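Local coordinates for protein kappa-carrageenase (Pseudoalteromonas carrageenovora, PDB 1DYP) that catalyses, through this catalytic domain, the endohydrolysis of (1->4)-beta-D-linkages between D-galactose 4-sulfate and 3,6-anhydro-D-galactose in kappa-carrageenans, at residues Ser152-His157 against Glu211-Lys216; Tyr195-Thr200 against Ile204-Asp209; Gly98-Arg103 against Met225-Ser230. The protein carries 1 engineered substitution. All coordinates share one frame; numbering follows the deposited sequence.

Interaction 1 (Ser152-His157 against Glu211-Lys216); sequences SDHDLH and EIVGEK. With CD (cadmium ion), chain B.
His154 and Leu156 run alongside Gly214 and Lys216 in nearly the same direction, with the end-to-end lines of the touching parts 15° apart and His154 CA 6.9 Å from Gly214 CA. No hydrogen bond joins the two segments. The contact is made by side chains in two places. In the first, Val213 sends CG2 straight onto the imidazole of His154. The methyl sits over the middle of the ring, 3.6 Å from Val213 CG2 to the ring centroid and 7° off the normal, a CH-pi contact. The ring is held in this pose at both nitrogens. His154 NE2 is hydrogen-bonded to Ser152 OG at 2.8 Å, and ND1 to the carbonyl O of Val140. In the second place, Leu156 CD1 lies against the aliphatic start of Lys216, 4.0 Å from Lys216 CB. Leu156 and Lys216 lie antiparallel as they pass. The lysine makes a turn at the second torsion (chi2 -67°), and its NZ is hydrogen-bonded to the carbonyl oxygens of Pro175, Gln176 and His179. A classic beta bulge shapes the second segment: two residues of strand 211-217, Val213 and Gly214, stand opposite the single Trp206 of strand 203-208. Glu215 takes no part in the packing. Its extended chain reaches a cadmium ion, bound at 2.4 Å by Glu215 OE1 and again at 2.4 Å by Glu215 OE2, with water 1 and two further ligand atoms from outside the two segments. The contact joins two facing sheets of the GH16 beta-sandwich. Strand 211-217 pairs with strand 203-208, whose Trp206 also touches Leu156 and Lys216. Strand 151-162 pairs with strand 133-139, where Asp155 touches Asp139 and His157 touches the nucleophile Glu137.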
# COMPACT_ATOMS: atom_id res chain seq x y z
N SER A 152 -13.61 -0.25 -1.96
CA SER A 152 -12.17 -0.47 -1.96
C SER A 152 -11.52 0.28 -3.11
O SER A 152 -12.16 0.55 -4.13
CB SER A 152 -11.86 -1.97 -2.09
OG SER A 152 -12.41 -2.52 -3.28
N ASP A 153 -10.25 0.63 -2.93
CA ASP A 153 -9.51 1.34 -3.97
C ASP A 153 -8.35 0.48 -4.49
O ASP A 153 -7.68 -0.21 -3.73
CB ASP A 153 -8.98 2.66 -3.43
CG ASP A 153 -10.08 3.59 -3.02
OD1 ASP A 153 -10.96 3.87 -3.86
OD2 ASP A 153 -10.08 4.03 -1.86
N HIS A 154 -8.13 0.53 -5.79
CA HIS A 154 -7.07 -0.24 -6.45
C HIS A 154 -6.50 0.82 -7.38
O HIS A 154 -6.83 0.89 -8.56
CB HIS A 154 -7.72 -1.40 -7.20
CG HIS A 154 -8.67 -2.19 -6.34
ND1 HIS A 154 -8.26 -3.23 -5.55
CD2 HIS A 154 -9.99 -2.03 -6.10
CE1 HIS A 154 -9.29 -3.69 -4.84
NE2 HIS A 154 -10.35 -2.97 -5.16
N ASP A 155 -5.66 1.67 -6.79
CA ASP A 155 -5.09 2.81 -7.49
C ASP A 155 -3.62 2.79 -7.92
O ASP A 155 -2.87 1.82 -7.70
CB ASP A 155 -5.30 4.05 -6.63
CG ASP A 155 -6.75 4.30 -6.32
OD1 ASP A 155 -7.59 3.91 -7.15
OD2 ASP A 155 -7.05 4.89 -5.27
N LEU A 156 -3.22 3.90 -8.52
CA LEU A 156 -1.86 4.13 -9.00
C LEU A 156 -1.45 5.56 -8.67
O LEU A 156 -2.27 6.48 -8.71
CB LEU A 156 -1.80 3.96 -10.52
CG LEU A 156 -2.16 2.60 -11.12
CD1 LEU A 156 -2.20 2.73 -12.63
CD2 LEU A 156 -1.13 1.55 -10.70
N HIS A 157 -0.18 5.74 -8.34
CA HIS A 157 0.38 7.06 -8.04
C HIS A 157 1.70 7.13 -8.80
O HIS A 157 2.36 6.12 -8.99
CB HIS A 157 0.67 7.23 -6.55
CG HIS A 157 -0.54 7.22 -5.68
ND1 HIS A 157 -1.27 6.08 -5.42
CD2 HIS A 157 -1.14 8.22 -4.98
CE1 HIS A 157 -2.26 6.37 -4.60
NE2 HIS A 157 -2.21 7.66 -4.32
N GLU A 211 -12.01 -12.05 -9.03
CA GLU A 211 -12.69 -11.18 -9.97
C GLU A 211 -11.84 -9.98 -10.37
O GLU A 211 -11.14 -9.41 -9.53
CB GLU A 211 -14.00 -10.68 -9.36
CG GLU A 211 -14.99 -11.79 -9.08
CD GLU A 211 -15.47 -12.45 -10.36
OE1 GLU A 211 -16.16 -11.77 -11.14
OE2 GLU A 211 -15.15 -13.64 -10.58
N ILE A 212 -11.88 -9.61 -11.64
CA ILE A 212 -11.12 -8.45 -12.11
C ILE A 212 -11.88 -7.20 -11.69
O ILE A 212 -13.04 -7.01 -12.06
CB ILE A 212 -10.94 -8.47 -13.64
CG1 ILE A 212 -10.07 -9.66 -14.05
CG2 ILE A 212 -10.31 -7.15 -14.11
CD1 ILE A 212 -9.86 -9.80 -15.55
N VAL A 213 -11.23 -6.34 -10.91
CA VAL A 213 -11.87 -5.12 -10.42
C VAL A 213 -11.21 -3.86 -10.95
O VAL A 213 -11.64 -2.75 -10.64
CB VAL A 213 -11.86 -5.07 -8.88
CG1 VAL A 213 -12.47 -6.34 -8.32
CG2 VAL A 213 -10.44 -4.90 -8.36
N GLY A 214 -10.16 -4.04 -11.74
CA GLY A 214 -9.49 -2.88 -12.29
C GLY A 214 -8.51 -3.24 -13.38
O GLY A 214 -7.98 -4.35 -13.43
N GLU A 215 -8.31 -2.31 -14.30
CA GLU A 215 -7.35 -2.48 -15.39
C GLU A 215 -6.98 -1.11 -15.91
O GLU A 215 -7.84 -0.26 -16.13
CB GLU A 215 -7.90 -3.32 -16.55
CG GLU A 215 -6.81 -3.51 -17.64
CD GLU A 215 -7.29 -4.20 -18.90
OE1 GLU A 215 -8.48 -4.08 -19.24
OE2 GLU A 215 -6.46 -4.84 -19.57
N LYS A 216 -5.68 -0.91 -16.10
CA LYS A 216 -5.15 0.34 -16.61
C LYS A 216 -3.97 0.01 -17.50
O LYS A 216 -3.41 -1.08 -17.42
CB LYS A 216 -4.63 1.22 -15.47
CG LYS A 216 -5.65 1.62 -14.42
CD LYS A 216 -6.71 2.54 -14.99
CE LYS A 216 -7.63 3.03 -13.89
NZ LYS A 216 -8.83 3.75 -14.42
CD CD B . -7.86 -4.82 -21.46
O HOH W 1 -8.56 -6.99 -20.89

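Interaction 2 (Tyr195-Thr200 against Ile204-Asp209); sequences YGVNVT and ITWYVD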
# COMPACT_ATOMS: atom_id res chain seq x y z
N TYR A 195 -6.37 -10.30 -2.58
CA TYR A 195 -6.21 -9.08 -3.34
C TYR A 195 -4.97 -9.25 -4.20
O TYR A 195 -3.87 -9.48 -3.70
CB TYR A 195 -6.04 -7.91 -2.37
CG TYR A 195 -7.24 -7.73 -1.47
CD1 TYR A 195 -8.35 -7.01 -1.91
CD2 TYR A 195 -7.29 -8.32 -0.21
CE1 TYR A 195 -9.48 -6.88 -1.11
CE2 TYR A 195 -8.42 -8.20 0.60
CZ TYR A 195 -9.51 -7.48 0.14
OH TYR A 195 -10.64 -7.36 0.92
N GLY A 196 -5.14 -9.16 -5.51
CA GLY A 196 -4.00 -9.34 -6.38
C GLY A 196 -3.92 -8.37 -7.53
O GLY A 196 -4.87 -7.63 -7.82
N VAL A 197 -2.77 -8.36 -8.18
CA VAL A 197 -2.57 -7.50 -9.32
C VAL A 197 -1.57 -8.16 -10.26
O VAL A 197 -0.60 -8.77 -9.81
CB VAL A 197 -2.05 -6.10 -8.91
CG1 VAL A 197 -0.63 -6.18 -8.40
CG2 VAL A 197 -2.15 -5.15 -10.10
N ASN A 198 -1.85 -8.08 -11.55
CA ASN A 198 -0.94 -8.64 -12.53
C ASN A 198 -0.34 -7.43 -13.22
O ASN A 198 -1.05 -6.60 -13.78
CB ASN A 198 -1.67 -9.51 -13.54
CG ASN A 198 -0.71 -10.22 -14.47
OD1 ASN A 198 0.37 -10.63 -14.06
ND2 ASN A 198 -1.11 -10.37 -15.73
N VAL A 199 0.98 -7.33 -13.15
CA VAL A 199 1.69 -6.21 -13.76
C VAL A 199 2.55 -6.67 -14.92
O VAL A 199 3.38 -7.57 -14.78
CB VAL A 199 2.60 -5.52 -12.72
CG1 VAL A 199 3.23 -4.27 -13.31
CG2 VAL A 199 1.81 -5.18 -11.46
N THR A 200 2.34 -6.07 -16.09
CA THR A 200 3.13 -6.37 -17.27
C THR A 200 3.62 -5.01 -17.77
O THR A 200 3.20 -3.98 -17.25
CB THR A 200 2.30 -7.03 -18.39
OG1 THR A 200 1.47 -6.05 -19.03
CG2 THR A 200 1.43 -8.14 -17.82
N ILE A 204 -1.94 -3.36 -16.27
CA ILE A 204 -2.01 -3.60 -14.84
C ILE A 204 -3.46 -4.03 -14.61
O ILE A 204 -4.39 -3.30 -14.96
CB ILE A 204 -1.69 -2.33 -14.02
CG1 ILE A 204 -0.33 -1.79 -14.43
CG2 ILE A 204 -1.69 -2.66 -12.52
CD1 ILE A 204 0.02 -0.46 -13.79
N THR A 205 -3.64 -5.22 -14.06
CA THR A 205 -4.97 -5.77 -13.82
C THR A 205 -5.12 -6.15 -12.36
O THR A 205 -4.31 -6.91 -11.82
CB THR A 205 -5.20 -7.01 -14.70
OG1 THR A 205 -4.98 -6.67 -16.07
CG2 THR A 205 -6.63 -7.52 -14.53
N TRP A 206 -6.16 -5.63 -11.72
CA TRP A 206 -6.41 -5.89 -10.30
C TRP A 206 -7.49 -6.95 -10.08
O TRP A 206 -8.46 -7.03 -10.84
CB TRP A 206 -6.86 -4.60 -9.61
CG TRP A 206 -5.80 -3.55 -9.42
CD1 TRP A 206 -5.15 -3.25 -8.26
CD2 TRP A 206 -5.35 -2.58 -10.39
NE1 TRP A 206 -4.36 -2.14 -8.43
CE2 TRP A 206 -4.46 -1.71 -9.72
CE3 TRP A 206 -5.63 -2.36 -11.74
CZ2 TRP A 206 -3.84 -0.63 -10.37
CZ3 TRP A 206 -5.01 -1.28 -12.39
CH2 TRP A 206 -4.13 -0.43 -11.70
N TYR A 207 -7.31 -7.73 -9.02
CA TYR A 207 -8.24 -8.80 -8.69
C TYR A 207 -8.64 -8.80 -7.22
O TYR A 207 -7.86 -8.43 -6.35
CB TYR A 207 -7.62 -10.17 -8.98
CG TYR A 207 -7.14 -10.38 -10.39
CD1 TYR A 207 -5.96 -9.80 -10.85
CD2 TYR A 207 -7.87 -11.18 -11.27
CE1 TYR A 207 -5.51 -10.01 -12.15
CE2 TYR A 207 -7.43 -11.40 -12.58
CZ TYR A 207 -6.25 -10.81 -13.01
OH TYR A 207 -5.81 -11.03 -14.29
N VAL A 208 -9.87 -9.22 -6.96
CA VAL A 208 -10.38 -9.35 -5.60
C VAL A 208 -11.15 -10.67 -5.60
O VAL A 208 -12.15 -10.81 -6.31
CB VAL A 208 -11.32 -8.20 -5.20
CG1 VAL A 208 -11.91 -8.48 -3.81
CG2 VAL A 208 -10.56 -6.89 -5.17
N ASP A 209 -10.68 -11.63 -4.82
CA ASP A 209 -11.31 -12.94 -4.76
C ASP A 209 -11.52 -13.53 -6.16
O ASP A 209 -12.57 -14.10 -6.46
CB ASP A 209 -12.63 -12.89 -3.99
CG ASP A 209 -12.43 -12.82 -2.48
OD1 ASP A 209 -11.30 -13.05 -2.00
OD2 ASP A 209 -13.41 -12.54 -1.75
O HOH W 2 -2.24 -7.01 -16.46
O HOH W 3 -4.04 -10.21 -16.19
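Tyr195 and Val208 project together from the same face of the sheet, and Tyr195 CD1 is 3.9 Å from Val208 CG2. This is a non-hydrogen-bonded antiparallel pair. Gly196 and Tyr207 follow as a hydrogen-bonded pair. Gly196 N donates to Tyr207 O at 2.9 Å, and Tyr207 N donates to Gly196 O at 2.7 Å. Gly196 O also lies in plane at the edge of the Tyr207 ring. Val197 is on the face of Tyr195 again. Its chi1, measured to CG1, is 70°, which sets CG2 anti to the backbone N and over Trp206. That branch packs over the five-membered ring of Trp206, 3.9 Å from the centroid to Val197 CG2 and 4° off the normal. It also meets Ile204 CG2 at 3.5 Å. These two strands form a beta hairpin of the GH16 jelly roll. Trp206 carries it toward the active site, since its NE1 donates to the carbonyl O of the active-site residue Asp139. Asn198 is on the same face as Thr205 and Tyr207. Its N donates to Thr205 O at 2.7 Å, and Thr205 N donates back to Asn198 O. Two waters add links here. Water 2 joins Asn198 O to Thr205 OG1, and water 3 joins Asn198 ND2 to Tyr207 OH. Val199 returns to the face of Val197 and touches Ile204 loosely, at 4.4 Å between Val199 CG2 and Ile204 CG2. At Thr200 the strand gives way to the turn, where OG1 is hydrogen-bonded to the backbone N of Asp202 and of Lys203.

Interaction 3 (Gly98-Arg103 against Met225-Ser230); sequences GYYEAR and MNLTLS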
# COMPACT_ATOMS: atom_id res chain seq x y z
N GLY A 98 4.92 -8.95 -12.88
CA GLY A 98 4.62 -10.20 -12.21
C GLY A 98 3.23 -10.19 -11.61
O GLY A 98 2.53 -9.18 -11.67
N TYR A 99 2.83 -11.32 -11.04
CA TYR A 99 1.53 -11.40 -10.41
C TYR A 99 1.75 -11.37 -8.91
O TYR A 99 2.58 -12.11 -8.38
CB TYR A 99 0.81 -12.69 -10.79
CG TYR A 99 -0.57 -12.76 -10.20
CD1 TYR A 99 -1.60 -11.95 -10.69
CD2 TYR A 99 -0.85 -13.57 -9.10
CE1 TYR A 99 -2.86 -11.95 -10.11
CE2 TYR A 99 -2.10 -13.58 -8.51
CZ TYR A 99 -3.10 -12.77 -9.02
OH TYR A 99 -4.34 -12.77 -8.44
N TYR A 100 1.01 -10.50 -8.23
CA TYR A 100 1.12 -10.33 -6.79
C TYR A 100 -0.20 -10.64 -6.12
O TYR A 100 -1.26 -10.28 -6.63
CB TYR A 100 1.50 -8.90 -6.44
CG TYR A 100 2.75 -8.38 -7.11
CD1 TYR A 100 2.74 -8.01 -8.46
CD2 TYR A 100 3.92 -8.20 -6.39
CE1 TYR A 100 3.88 -7.48 -9.07
CE2 TYR A 100 5.06 -7.67 -6.98
CZ TYR A 100 5.03 -7.31 -8.31
OH TYR A 100 6.15 -6.75 -8.89
N GLU A 101 -0.15 -11.27 -4.96
CA GLU A 101 -1.37 -11.61 -4.25
C GLU A 101 -1.15 -11.67 -2.75
O GLU A 101 -0.14 -12.18 -2.27
CB GLU A 101 -1.90 -12.95 -4.75
CG GLU A 101 -3.14 -13.45 -4.03
CD GLU A 101 -3.63 -14.76 -4.61
OE1 GLU A 101 -4.03 -14.77 -5.80
OE2 GLU A 101 -3.63 -15.78 -3.89
N ALA A 102 -2.10 -11.13 -2.00
CA ALA A 102 -2.04 -11.17 -0.55
C ALA A 102 -3.42 -11.54 -0.04
O ALA A 102 -4.43 -11.10 -0.59
CB ALA A 102 -1.61 -9.81 0.01
N ARG A 103 -3.46 -12.39 0.98
CA ARG A 103 -4.71 -12.83 1.59
C ARG A 103 -4.80 -11.97 2.83
O ARG A 103 -4.05 -12.16 3.79
CB ARG A 103 -4.63 -14.32 1.93
CG ARG A 103 -5.93 -14.88 2.46
CD ARG A 103 -6.12 -16.32 2.02
NE ARG A 103 -7.44 -16.80 2.39
CZ ARG A 103 -7.77 -17.23 3.61
NH1 ARG A 103 -6.87 -17.25 4.58
NH2 ARG A 103 -9.01 -17.63 3.86
N MSE A 225 9.99 -1.41 -7.68
CA MSE A 225 9.17 -1.09 -6.52
C MSE A 225 9.26 -2.13 -5.42
O MSE A 225 9.35 -3.33 -5.68
CB MSE A 225 7.71 -0.93 -6.96
CG MSE A 225 7.54 0.11 -8.07
SE MSE A 225 5.78 0.12 -8.88
CE MSE A 225 6.06 -1.30 -10.16
N ASN A 226 9.24 -1.66 -4.17
CA ASN A 226 9.29 -2.53 -3.00
C ASN A 226 7.87 -2.93 -2.63
O ASN A 226 7.00 -2.08 -2.48
CB ASN A 226 9.92 -1.81 -1.80
CG ASN A 226 11.35 -1.39 -2.07
OD1 ASN A 226 11.60 -0.40 -2.76
ND2 ASN A 226 12.30 -2.16 -1.53
N LEU A 227 7.65 -4.23 -2.49
CA LEU A 227 6.33 -4.75 -2.15
C LEU A 227 6.05 -4.44 -0.68
O LEU A 227 6.84 -4.79 0.20
CB LEU A 227 6.27 -6.25 -2.39
CG LEU A 227 4.87 -6.84 -2.39
CD1 LEU A 227 4.00 -6.14 -3.44
CD2 LEU A 227 4.97 -8.34 -2.68
N THR A 228 4.90 -3.82 -0.42
CA THR A 228 4.58 -3.40 0.93
C THR A 228 3.19 -3.73 1.46
O THR A 228 2.20 -3.70 0.73
CB THR A 228 4.79 -1.87 1.03
OG1 THR A 228 6.05 -1.53 0.44
CG2 THR A 228 4.77 -1.41 2.48
N LEU A 229 3.14 -4.06 2.74
CA LEU A 229 1.90 -4.33 3.45
C LEU A 229 1.96 -3.33 4.60
O LEU A 229 2.95 -3.28 5.33
CB LEU A 229 1.88 -5.77 3.99
CG LEU A 229 1.73 -6.85 2.92
CD1 LEU A 229 2.23 -8.19 3.45
CD2 LEU A 229 0.27 -6.94 2.50
N SER A 230 0.93 -2.51 4.75
CA SER A 230 0.95 -1.52 5.81
C SER A 230 -0.44 -1.02 6.11
O SER A 230 -1.36 -1.20 5.32
CB SER A 230 1.82 -0.32 5.40
OG SER A 230 1.28 0.32 4.26
O HOH W 4 7.37 -5.40 -5.92
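Tyr100 meets Leu227 through ring carbons CD2 and CE2. Tyr100 CD2 is 3.6 Å from Leu227 CD1, which approaches obliquely. The other methyl, Leu227 CD2, lies in the ring plane at the edge, 3.9 Å from Tyr100 CD2. In Leu227, chi1 -166° carries CG toward the ring and chi2 57° sets the two methyls against Tyr100 CD2, and the two side chains pass in opposite directions. Two residues further on, the contact repeats more lightly, with Ala102 CB 4.2 Å from Leu229 CD2. The backbones stay well apart, with Tyr100 CA 8.9 Å from Leu227 CA, and no direct hydrogen bond crosses. A water reaches both sides: water 4 donates to Met225 O at 2.9 Å and only weakly to Tyr100 OH. Met225 is present as selenomethionine. The phenol is positioned from outside by its hydrogen bond to the carbonyl O of Asn96. Met119 touches Tyr100, Phe117 touches both Ala102 and Leu229, and Thr267 touches both Tyr100 and Leu227. In the backbone, strand 98-105 is bonded to strands 193-199 and 258-270, while strand 225-233 pairs with strands 75-95 and 113-120. Each segment thus belongs to a different layer, and their inward apolar side chains fill the space between. Such a hydrophobic core between two antiparallel sheets is that of the jelly-roll beta-sandwich of GH16 enzymes.

In the fold
From the N terminus, residues 98-103 come first and are followed only after 121 residues by their partner, 225-230. Interaction 3 therefore closes the widest loop. Within it, residues 152-157 open a second loop that interaction 1 closes at 211-216. Interaction 2 is the innermost, a short hairpin between 195-200 and 204-209. The three loops lie one within another and none cross. Interactions 1 and 3 bridge the two layers of the sandwich, whereas interaction 2 lies within one layer. Its hairpin connects them: strand 193-199 pairs with strand 98-105 of interaction 3, and strand 203-208 with strand 211-217 of interaction 1. Interactions 1 and 3 do not touch.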